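Local atomic coordinates of ribonucleoside-diphosphate reductase subunit beta (Streptococcus sanguinis, PDB entry 4N83), a protein that forms the small, dimanganese-binding subunit of a class Ib ribonucleotide reductase, which probably makes deoxyribonucleotides from the corresponding ribonucleotides. Residues A[128-131]-A[132-135]; A[136-139]-A[140-143]; A[198-201]-A[202-206]; A[220-223]-A[224-227]. All blocks are in the same frame, centred on the assembly; numbering follows the deposited sequence.

Overall arrangement
Interactions 1 and 2 are successive stretches of one helix, 128-143, with centres about 12 Å apart, and both reach the second subunit. Interaction 4, on helix 211-240, packs against interaction 2: Ile-140 CD1 lies 3.8 Å from Leu-224 CD2, and the Trp-220 ring also packs on Ile-140. Interaction 3, at the end of helix 178-206, touches none of the others; its nearest atoms come within about 5 Å of interaction 4, on the next helix of the chain. Relative to the dimanganese site, the side chain of Ile-198 is about 5 Å from a metal ion, that of Tyr-141 about 8 Å and that of Lys-133 about 13 Å, while interaction 4 is remote.

Interaction 1 of 4, residues A[128-131]-A[132-135]; sequences PYLQ and KKAE
Three successive i to i+4 backbone hydrogen bonds join 128-131 to 132-135: Lys-133 N to Tyr-129 O at 2.7 Å, then Ala-134 N to Leu-130 O and Glu-135 N to Gln-131 O. The main side-chain meeting is between Leu-130 and Lys-133, which lie alongside each other and point the same way. Methyl CD2 of Leu-130 rests 3.7 Å from CE of Lys-133 and 3.6 Å from its NZ, so an aliphatic branch flanks the end of the lysine chain. CG of Lys-133 stands opposite its own backbone N (chi1 -176°), and a bend at chi3 (64°) brings its CE and NZ beside the leucine. This is the first part of helix 128-143 in the all-helical fold of the ribonucleotide reductase small chain, and its inner side rests on two long helices. Leu-130 touches Leu-64 of helix 49-78 and Tyr-235 of helix 211-240; the ammonium of Lys-133 makes a cation-pi contact with the same Tyr-235 and a long, weak ion pair with Glu-232. Gln-131 turns to the dimer interface, where OE1 accepts from Tyr-4 N and NE2 donates to Tyr-5 O of the second subunit, fixing which way round its amide lies. On the exposed flank, CB of Lys-132 sits 3.4 Å from Pro-128 O.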
loop_
_atom_site.group_PDB
_atom_site.type_symbol
_atom_site.label_atom_id
_atom_site.label_comp_id
_atom_site.label_asym_id
_atom_site.label_seq_id
_atom_site.Cartn_x
_atom_site.Cartn_y
_atom_site.Cartn_z
ATOM N N PRO A 128 8.929 26.176 -12.488
ATOM C CA PRO A 128 10.253 26.426 -11.896
ATOM C C PRO A 128 10.352 26.093 -10.402
ATOM O O PRO A 128 11.389 25.604 -9.951
ATOM C CB PRO A 128 10.459 27.933 -12.104
ATOM C CG PRO A 128 9.556 28.301 -13.226
ATOM C CD PRO A 128 8.371 27.391 -13.110
ATOM N N TYR A 129 9.285 26.359 -9.650
ATOM C CA TYR A 129 9.285 26.165 -8.198
ATOM C C TYR A 129 9.069 24.704 -7.811
ATOM O O TYR A 129 9.860 24.136 -7.061
ATOM C CB TYR A 129 8.205 27.026 -7.540
ATOM C CG TYR A 129 8.332 28.505 -7.831
ATOM C CD1 TYR A 129 9.277 29.285 -7.170
ATOM C CD2 TYR A 129 7.505 29.125 -8.765
ATOM C CE1 TYR A 129 9.396 30.641 -7.433
ATOM C CE2 TYR A 129 7.616 30.479 -9.034
ATOM C CZ TYR A 129 8.562 31.231 -8.366
ATOM O OH TYR A 129 8.675 32.577 -8.629
ATOM N N LEU A 130 7.996 24.109 -8.330
ATOM C CA LEU A 130 7.594 22.746 -7.958
ATOM C C LEU A 130 8.645 21.699 -8.329
ATOM O O LEU A 130 8.926 20.792 -7.544
ATOM C CB LEU A 130 6.259 22.376 -8.615
ATOM C CG LEU A 130 5.033 23.228 -8.268
ATOM C CD1 LEU A 130 3.888 22.919 -9.220
ATOM C CD2 LEU A 130 4.610 23.011 -6.823
ATOM N N GLN A 131 9.210 21.824 -9.530
ATOM C CA GLN A 131 10.244 20.900 -10.005
ATOM C C GLN A 131 11.512 20.982 -9.158
ATOM O O GLN A 131 12.134 19.960 -8.870
ATOM C CB GLN A 131 10.589 21.174 -11.473
ATOM C CG GLN A 131 9.478 20.824 -12.452
ATOM C CD GLN A 131 9.223 19.329 -12.548
ATOM O OE1 GLN A 131 10.153 18.525 -12.478
ATOM N NE2 GLN A 131 7.960 18.950 -12.712
ATOM N N LYS A 132 11.887 22.197 -8.765
ATOM C CA LYS A 132 13.044 22.402 -7.892
ATOM C C LYS A 132 12.702 21.959 -6.468
ATOM O O LYS A 132 13.536 21.368 -5.779
ATOM C CB LYS A 132 13.484 23.874 -7.918
ATOM C CG LYS A 132 14.974 24.099 -7.688
ATOM C CD LYS A 132 15.331 24.169 -6.212
ATOM C CE LYS A 132 16.818 24.417 -6.009
ATOM N NZ LYS A 132 17.649 23.236 -6.372
ATOM N N LYS A 133 11.470 22.234 -6.043
ATOM C CA LYS A 133 10.977 21.820 -4.727
ATOM C C LYS A 133 10.983 20.298 -4.582
ATOM O O LYS A 133 11.408 19.771 -3.553
ATOM C CB LYS A 133 9.565 22.370 -4.496
ATOM C CG LYS A 133 8.984 22.083 -3.119
ATOM C CD LYS A 133 7.807 22.998 -2.802
ATOM C CE LYS A 133 6.638 22.777 -3.752
ATOM N NZ LYS A 133 5.421 23.529 -3.335
ATOM N N ALA A 134 10.516 19.602 -5.615
ATOM C CA ALA A 134 10.521 18.138 -5.635
ATOM C C ALA A 134 11.938 17.568 -5.760
ATOM O O ALA A 134 12.219 16.482 -5.247
ATOM C CB ALA A 134 9.644 17.622 -6.767
ATOM N N GLU A 135 12.821 18.299 -6.442
ATOM C CA GLU A 135 14.213 17.874 -6.633
ATOM C C GLU A 135 14.984 17.851 -5.313
ATOM O O GLU A 135 15.781 16.943 -5.076
ATOM C CB GLU A 135 14.928 18.796 -7.627
ATOM C CG GLU A 135 16.277 18.275 -8.111
ATOM C CD GLU A 135 17.111 19.335 -8.809
ATOM O OE1 GLU A 135 16.545 20.355 -9.256
ATOM O OE2 GLU A 135 18.341 19.144 -8.914
#

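Interaction 2 of 4, residues A[136-139]-A[140-143]; sequences IINE and IYLN
Leu-142 N donates to Asn-138 O at 2.8 Å and Asn-143 N to Glu-139 O at 3.0 Å, two i to i+4 backbone bonds across 136-139 and 140-143. Ile-137 O accepts twice, from Tyr-141 N at 3.2 Å and, weakly, from Ile-140 N. The same carbonyl oxygen also stands over one face of the Tyr-141 ring, displaced toward its rim. The tyrosine and Ile-137 lie side by side, pointing the same way, and branch methyl CG2 of the isoleucine meets the ring at CE2, 3.4 Å away. With CG2 set opposite the backbone N of Ile-137, this branch is the one turned to the ring. These residues form the last turns of helix 128-143 in the ferritin-like helical bundle, and Tyr-141 points inward, its hydroxyl hydrogen-bonded to Gln-69 and its side chain about 6 Å from that of the manganese ligand Glu-157. Asn-138 crosses Tyr-141 at about a right angle, with amide and ring planes 60° apart; its OD1 lies 3.8 Å from CG of Leu-142. That oxygen also takes a weak hydrogen bond from Ser-72, and both Asn-138 and Leu-142 pack on Tyr-4 of the second subunit. On another side, Ile-140 lays CD1 4.3 Å from CG2 of Ile-136.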
loop_
_atom_site.group_PDB
_atom_site.type_symbol
_atom_site.label_atom_id
_atom_site.label_comp_id
_atom_site.label_asym_id
_atom_site.label_seq_id
_atom_site.Cartn_x
_atom_site.Cartn_y
_atom_site.Cartn_z
ATOM N N ILE A 136 14.750 18.851 -4.465
ATOM C CA ILE A 136 15.389 18.919 -3.149
ATOM C C ILE A 136 14.938 17.751 -2.269
ATOM O O ILE A 136 15.744 17.169 -1.543
ATOM C CB ILE A 136 15.086 20.257 -2.434
ATOM C CG1 ILE A 136 15.736 21.424 -3.185
ATOM C CG2 ILE A 136 15.589 20.230 -0.993
ATOM C CD1 ILE A 136 15.186 22.783 -2.809
ATOM N N ILE A 137 13.654 17.410 -2.348
ATOM C CA ILE A 137 13.074 16.367 -1.503
ATOM C C ILE A 137 13.454 14.960 -1.976
ATOM O O ILE A 137 13.833 14.120 -1.161
ATOM C CB ILE A 137 11.532 16.501 -1.422
ATOM C CG1 ILE A 137 11.133 17.841 -0.787
ATOM C CG2 ILE A 137 10.922 15.347 -0.637
ATOM C CD1 ILE A 137 11.498 17.995 0.678
ATOM N N ASN A 138 13.351 14.702 -3.279
ATOM C CA ASN A 138 13.659 13.372 -3.821
ATOM C C ASN A 138 15.146 13.029 -3.727
ATOM O O ASN A 138 15.508 11.867 -3.536
ATOM C CB ASN A 138 13.193 13.247 -5.276
ATOM C CG ASN A 138 13.190 11.807 -5.773
ATOM O OD1 ASN A 138 13.104 10.862 -4.989
ATOM N ND2 ASN A 138 13.278 11.638 -7.086
ATOM N N GLU A 139 15.999 14.044 -3.866
ATOM C CA GLU A 139 17.444 13.880 -3.686
ATOM C C GLU A 139 17.761 13.388 -2.273
ATOM O O GLU A 139 18.683 12.592 -2.080
ATOM C CB GLU A 139 18.174 15.201 -3.977
ATOM C CG GLU A 139 19.693 15.149 -3.835
ATOM C CD GLU A 139 20.183 15.404 -2.417
ATOM O OE1 GLU A 139 19.600 16.260 -1.714
ATOM O OE2 GLU A 139 21.164 14.749 -2.006
ATOM N N ILE A 140 16.989 13.861 -1.295
ATOM C CA ILE A 140 17.123 13.405 0.088
ATOM C C ILE A 140 16.673 11.947 0.215
ATOM O O ILE A 140 17.328 11.157 0.895
ATOM C CB ILE A 140 16.327 14.300 1.066
ATOM C CG1 ILE A 140 16.906 15.719 1.082
ATOM C CG2 ILE A 140 16.354 13.722 2.476
ATOM C CD1 ILE A 140 15.933 16.772 1.567
ATOM N N TYR A 141 15.569 11.591 -0.442
ATOM C CA TYR A 141 15.075 10.210 -0.415
ATOM C C TYR A 141 16.062 9.242 -1.070
ATOM O O TYR A 141 16.270 8.135 -0.574
ATOM C CB TYR A 141 13.703 10.082 -1.098
ATOM C CG TYR A 141 12.546 10.764 -0.383
ATOM C CD1 TYR A 141 12.431 10.737 1.010
ATOM C CD2 TYR A 141 11.545 11.408 -1.106
ATOM C CE1 TYR A 141 11.371 11.354 1.652
ATOM C CE2 TYR A 141 10.480 12.023 -0.468
ATOM C CZ TYR A 141 10.398 11.996 0.909
ATOM O OH TYR A 141 9.339 12.609 1.540
ATOM N N LEU A 142 16.665 9.667 -2.178
ATOM C CA LEU A 142 17.596 8.820 -2.922
ATOM C C LEU A 142 18.967 8.697 -2.245
ATOM O O LEU A 142 19.577 7.628 -2.286
ATOM C CB LEU A 142 17.763 9.333 -4.361
ATOM C CG LEU A 142 16.543 9.206 -5.283
ATOM C CD1 LEU A 142 16.756 9.987 -6.572
ATOM C CD2 LEU A 142 16.232 7.747 -5.590
ATOM N N ASN A 143 19.441 9.777 -1.621
ATOM C CA ASN A 143 20.807 9.825 -1.072
ATOM C C ASN A 143 20.917 10.071 0.439
ATOM O O ASN A 143 21.858 9.589 1.072
ATOM C CB ASN A 143 21.627 10.885 -1.817
ATOM C CG ASN A 143 21.689 10.635 -3.314
ATOM O OD1 ASN A 143 21.489 11.551 -4.112
ATOM N ND2 ASN A 143 21.961 9.395 -3.702
#

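Interaction 3 of 4, residues A[198-201]-A[202-206]; sequences IGYK and FQLAF
Residues 198-201 and 202-206 are the last turns of helix 178-206, which supplies the manganese ligands Glu-191 and His-194 in the ferritin-like bundle of the small chain. Ile-198 lies one turn beyond His-194, with its side chain about 5 Å from a manganese ion. Its carbonyl oxygen accepts from Phe-202 N at 3.1 Å, and Tyr-200 O accepts from Leu-204 N at 3.3 Å. The two other i to i+4 bonds, Gln-203 N to Gly-199 O and Ala-205 N to Lys-201 O, are weak. Tyr-200 carries the main side-chain contact: its ring and the branches of Leu-204 meet at a slant. CD1 of Leu-204 comes 3.3 Å from CE1 of Tyr-200, and CD2 lies nearer the hydroxyl. The ring reaches forward because CG of Tyr-200 stands opposite the backbone N (chi1 162°). Beyond the two segments, OD2 of Asp-15 is hydrogen-bonded to the Tyr-200 hydroxyl and forms a salt bridge with NZ of Lys-201, so a single carboxylate oxygen holds the ends of two neighbouring side chains of the helix. Lys-201 gets there by bending at chi2 (-77°) and then running extended. Phe-202 leads away from the first segment to Ile-151 and Leu-217, and CB of Phe-206 lies over one face of its ring, offset toward the rim. Extended beyond CG, Gln-203 brushes the Gly-199 carbonyl, its CG 3.4 Å from Gly-199 O.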
loop_
_atom_site.group_PDB
_atom_site.type_symbol
_atom_site.label_atom_id
_atom_site.label_comp_id
_atom_site.label_asym_id
_atom_site.label_seq_id
_atom_site.Cartn_x
_atom_site.Cartn_y
_atom_site.Cartn_z
ATOM N N ILE A 198 5.547 9.165 11.502
ATOM C CA ILE A 198 6.898 9.324 10.958
ATOM C C ILE A 198 7.740 10.174 11.911
ATOM O O ILE A 198 8.913 9.875 12.147
ATOM C CB ILE A 198 6.885 9.958 9.545
ATOM C CG1 ILE A 198 6.239 9.000 8.537
ATOM C CG2 ILE A 198 8.301 10.299 9.093
ATOM C CD1 ILE A 198 5.900 9.631 7.201
ATOM N N GLY A 199 7.130 11.221 12.464
ATOM C CA GLY A 199 7.789 12.082 13.445
ATOM C C GLY A 199 8.093 11.404 14.773
ATOM O O GLY A 199 9.024 11.802 15.474
ATOM N N TYR A 200 7.305 10.393 15.131
ATOM C CA TYR A 200 7.546 9.624 16.353
ATOM C C TYR A 200 8.750 8.698 16.200
ATOM O O TYR A 200 9.618 8.652 17.072
ATOM C CB TYR A 200 6.313 8.804 16.745
ATOM C CG TYR A 200 6.631 7.686 17.712
ATOM C CD1 TYR A 200 7.076 7.961 19.000
ATOM C CD2 TYR A 200 6.504 6.354 17.334
ATOM C CE1 TYR A 200 7.376 6.944 19.888
ATOM C CE2 TYR A 200 6.801 5.327 18.215
ATOM C CZ TYR A 200 7.237 5.628 19.490
ATOM O OH TYR A 200 7.534 4.614 20.372
ATOM N N LYS A 201 8.785 7.955 15.095
ATOM C CA LYS A 201 9.901 7.052 14.794
ATOM C C LYS A 201 11.212 7.814 14.594
ATOM O O LYS A 201 12.294 7.257 14.778
ATOM C CB LYS A 201 9.589 6.205 13.553
ATOM C CG LYS A 201 8.553 5.115 13.785
ATOM C CD LYS A 201 9.148 3.930 14.533
ATOM C CE LYS A 201 8.093 2.901 14.907
ATOM N NZ LYS A 201 8.649 1.812 15.759
ATOM N N PHE A 202 11.100 9.083 14.207
ATOM C CA PHE A 202 12.245 9.989 14.129
ATOM C C PHE A 202 12.840 10.247 15.517
ATOM O O PHE A 202 14.056 10.186 15.695
ATOM C CB PHE A 202 11.817 11.307 13.464
ATOM C CG PHE A 202 12.863 12.382 13.503
ATOM C CD1 PHE A 202 13.870 12.426 12.548
ATOM C CD2 PHE A 202 12.832 13.362 14.486
ATOM C CE1 PHE A 202 14.832 13.419 12.582
ATOM C CE2 PHE A 202 13.790 14.359 14.525
ATOM C CZ PHE A 202 14.793 14.388 13.570
ATOM N N GLN A 203 11.977 10.523 16.493
ATOM C CA GLN A 203 12.406 10.817 17.868
ATOM C C GLN A 203 13.046 9.620 18.579
ATOM O O GLN A 203 13.818 9.801 19.518
ATOM C CB GLN A 203 11.230 11.336 18.700
ATOM C CG GLN A 203 10.739 12.714 18.282
ATOM C CD GLN A 203 9.408 13.076 18.917
ATOM O OE1 GLN A 203 9.185 12.825 20.101
ATOM N NE2 GLN A 203 8.517 13.675 18.133
ATOM N N LEU A 204 12.713 8.406 18.144
ATOM C CA LEU A 204 13.353 7.200 18.674
ATOM C C LEU A 204 14.809 7.129 18.236
ATOM O O LEU A 204 15.699 6.918 19.058
ATOM C CB LEU A 204 12.605 5.931 18.235
ATOM C CG LEU A 204 11.622 5.332 19.247
ATOM C CD1 LEU A 204 10.640 6.367 19.778
ATOM C CD2 LEU A 204 10.878 4.161 18.623
ATOM N N ALA A 205 15.044 7.320 16.940
ATOM C CA ALA A 205 16.395 7.289 16.377
ATOM C C ALA A 205 17.167 8.595 16.610
ATOM O O ALA A 205 18.380 8.638 16.408
ATOM C CB ALA A 205 16.339 6.964 14.891
ATOM N N PHE A 206 16.466 9.649 17.027
ATOM C CA PHE A 206 17.095 10.935 17.349
ATOM C C PHE A 206 17.701 10.925 18.757
ATOM O O PHE A 206 18.777 11.486 18.976
ATOM C CB PHE A 206 16.067 12.066 17.218
ATOM C CG PHE A 206 16.612 13.433 17.533
ATOM C CD1 PHE A 206 17.406 14.105 16.614
ATOM C CD2 PHE A 206 16.314 14.053 18.741
ATOM C CE1 PHE A 206 17.902 15.367 16.900
ATOM C CE2 PHE A 206 16.809 15.314 19.032
ATOM C CZ PHE A 206 17.604 15.973 18.109
#

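Interaction 4 of 4, residues A[220-223]-A[224-227]; sequences WMYD and LLYT
Trp-220 and Leu-224 lie side by side, the six-membered part of the indole presenting CZ3 and CH2 to methyl CD2 of the leucine, with CZ3 at 3.8 Å. Both side chains leave the helix with CG opposite the backbone N (chi1 -169° for Trp-220), which sends them the same way, and Trp-220 O accepts from Leu-224 N at 3.2 Å. Met-221 takes part through its backbone, Met-221 O accepting from Leu-225 N at 2.9 Å; its extended side chain leads off to Ile-151 and Phe-155 of helix 148-160 and to Leu-261. Tyr-222 runs alongside Leu-225, CD1 of the ring 3.9 Å from CD1 of the leucine. Its carbonyl oxygen accepts from Tyr-226 N and lies at the edge of the Tyr-226 ring, near its plane. Asp-223 is gripped at its carbonyl oxygen by two donors of Thr-227: OG1 at 2.7 Å and, more weakly, the backbone N. With OG1 beside its own backbone N, the threonine hydroxyl folds back onto the preceding turn, as serine and threonine often do within helices. Leu-224 also packs on Ile-136 and Ile-140, Leu-225 on Phe-155 and Leu-261, so this part of helix 211-240 packs against helices 128-143, 148-160 and 246-263 in the all-helical fold of the ribonucleotide reductase small chain, away from the metal site.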
loop_
_atom_site.group_PDB
_atom_site.type_symbol
_atom_site.label_atom_id
_atom_site.label_comp_id
_atom_site.label_asym_id
_atom_site.label_seq_id
_atom_site.Cartn_x
_atom_site.Cartn_y
_atom_site.Cartn_z
ATOM N N TRP A 220 21.248 20.806 10.011
ATOM C CA TRP A 220 20.797 20.400 8.677
ATOM C C TRP A 220 19.273 20.509 8.539
ATOM O O TRP A 220 18.754 20.683 7.435
ATOM C CB TRP A 220 21.253 18.967 8.373
ATOM C CG TRP A 220 21.066 18.556 6.938
ATOM C CD1 TRP A 220 21.952 18.728 5.912
ATOM C CD2 TRP A 220 19.924 17.901 6.375
ATOM N NE1 TRP A 220 21.430 18.224 4.745
ATOM C CE2 TRP A 220 20.186 17.711 5.001
ATOM C CE3 TRP A 220 18.702 17.458 6.898
ATOM C CZ2 TRP A 220 19.272 17.095 4.143
ATOM C CZ3 TRP A 220 17.793 16.847 6.044
ATOM C CH2 TRP A 220 18.084 16.672 4.681
ATOM N N MET A 221 18.570 20.409 9.664
ATOM C CA MET A 221 17.111 20.483 9.692
ATOM C C MET A 221 16.601 21.892 9.387
ATOM O O MET A 221 15.808 22.082 8.462
ATOM C CB MET A 221 16.598 20.020 11.060
ATOM C CG MET A 221 15.086 19.976 11.198
ATOM S SD MET A 221 14.562 18.994 12.617
ATOM C CE MET A 221 12.837 19.460 12.709
ATOM N N TYR A 222 17.056 22.871 10.165
ATOM C CA TYR A 222 16.621 24.261 9.987
ATOM C C TYR A 222 17.159 24.881 8.694
ATOM O O TYR A 222 16.502 25.738 8.103
ATOM C CB TYR A 222 17.003 25.119 11.199
ATOM C CG TYR A 222 16.184 24.808 12.437
ATOM C CD1 TYR A 222 14.846 25.188 12.524
ATOM C CD2 TYR A 222 16.744 24.136 13.520
ATOM C CE1 TYR A 222 14.092 24.906 13.652
ATOM C CE2 TYR A 222 16.000 23.849 14.653
ATOM C CZ TYR A 222 14.675 24.237 14.715
ATOM O OH TYR A 222 13.934 23.952 15.838
ATOM N N ASP A 223 18.340 24.447 8.256
ATOM C CA ASP A 223 18.875 24.841 6.946
ATOM C C ASP A 223 17.929 24.417 5.822
ATOM O O ASP A 223 17.696 25.177 4.880
ATOM C CB ASP A 223 20.263 24.231 6.705
ATOM C CG ASP A 223 21.375 24.999 7.401
ATOM O OD1 ASP A 223 22.536 24.888 6.953
ATOM O OD2 ASP A 223 21.097 25.709 8.392
ATOM N N LEU A 224 17.392 23.204 5.930
ATOM C CA LEU A 224 16.408 22.698 4.974
ATOM C C LEU A 224 15.055 23.391 5.155
ATOM O O LEU A 224 14.311 23.567 4.190
ATOM C CB LEU A 224 16.242 21.182 5.129
ATOM C CG LEU A 224 15.495 20.449 4.011
ATOM C CD1 LEU A 224 16.342 20.371 2.749
ATOM C CD2 LEU A 224 15.088 19.054 4.462
ATOM N N LEU A 225 14.744 23.779 6.391
ATOM C CA LEU A 225 13.485 24.459 6.700
ATOM C C LEU A 225 13.419 25.831 6.027
ATOM O O LEU A 225 12.453 26.135 5.326
ATOM C CB LEU A 225 13.307 24.599 8.220
ATOM C CG LEU A 225 11.875 24.776 8.751
ATOM C CD1 LEU A 225 11.813 24.466 10.241
ATOM C CD2 LEU A 225 11.325 26.172 8.481
ATOM N N TYR A 226 14.450 26.648 6.235
ATOM C CA TYR A 226 14.493 28.005 5.674
ATOM C C TYR A 226 14.567 28.023 4.142
ATOM O O TYR A 226 13.993 28.909 3.508
ATOM C CB TYR A 226 15.662 28.807 6.266
ATOM C CG TYR A 226 15.372 29.415 7.624
ATOM C CD1 TYR A 226 14.578 30.553 7.744
ATOM C CD2 TYR A 226 15.897 28.859 8.790
ATOM C CE1 TYR A 226 14.311 31.116 8.981
ATOM C CE2 TYR A 226 15.636 29.415 10.031
ATOM C CZ TYR A 226 14.843 30.542 10.122
ATOM O OH TYR A 226 14.580 31.098 11.352
ATOM N N THR A 227 15.269 27.053 3.557
ATOM C CA THR A 227 15.393 26.953 2.098
ATOM C C THR A 227 14.055 26.607 1.444
ATOM O O THR A 227 13.698 27.180 0.411
ATOM C CB THR A 227 16.433 25.892 1.679
ATOM O OG1 THR A 227 17.667 26.125 2.368
ATOM C CG2 THR A 227 16.681 25.936 0.173
#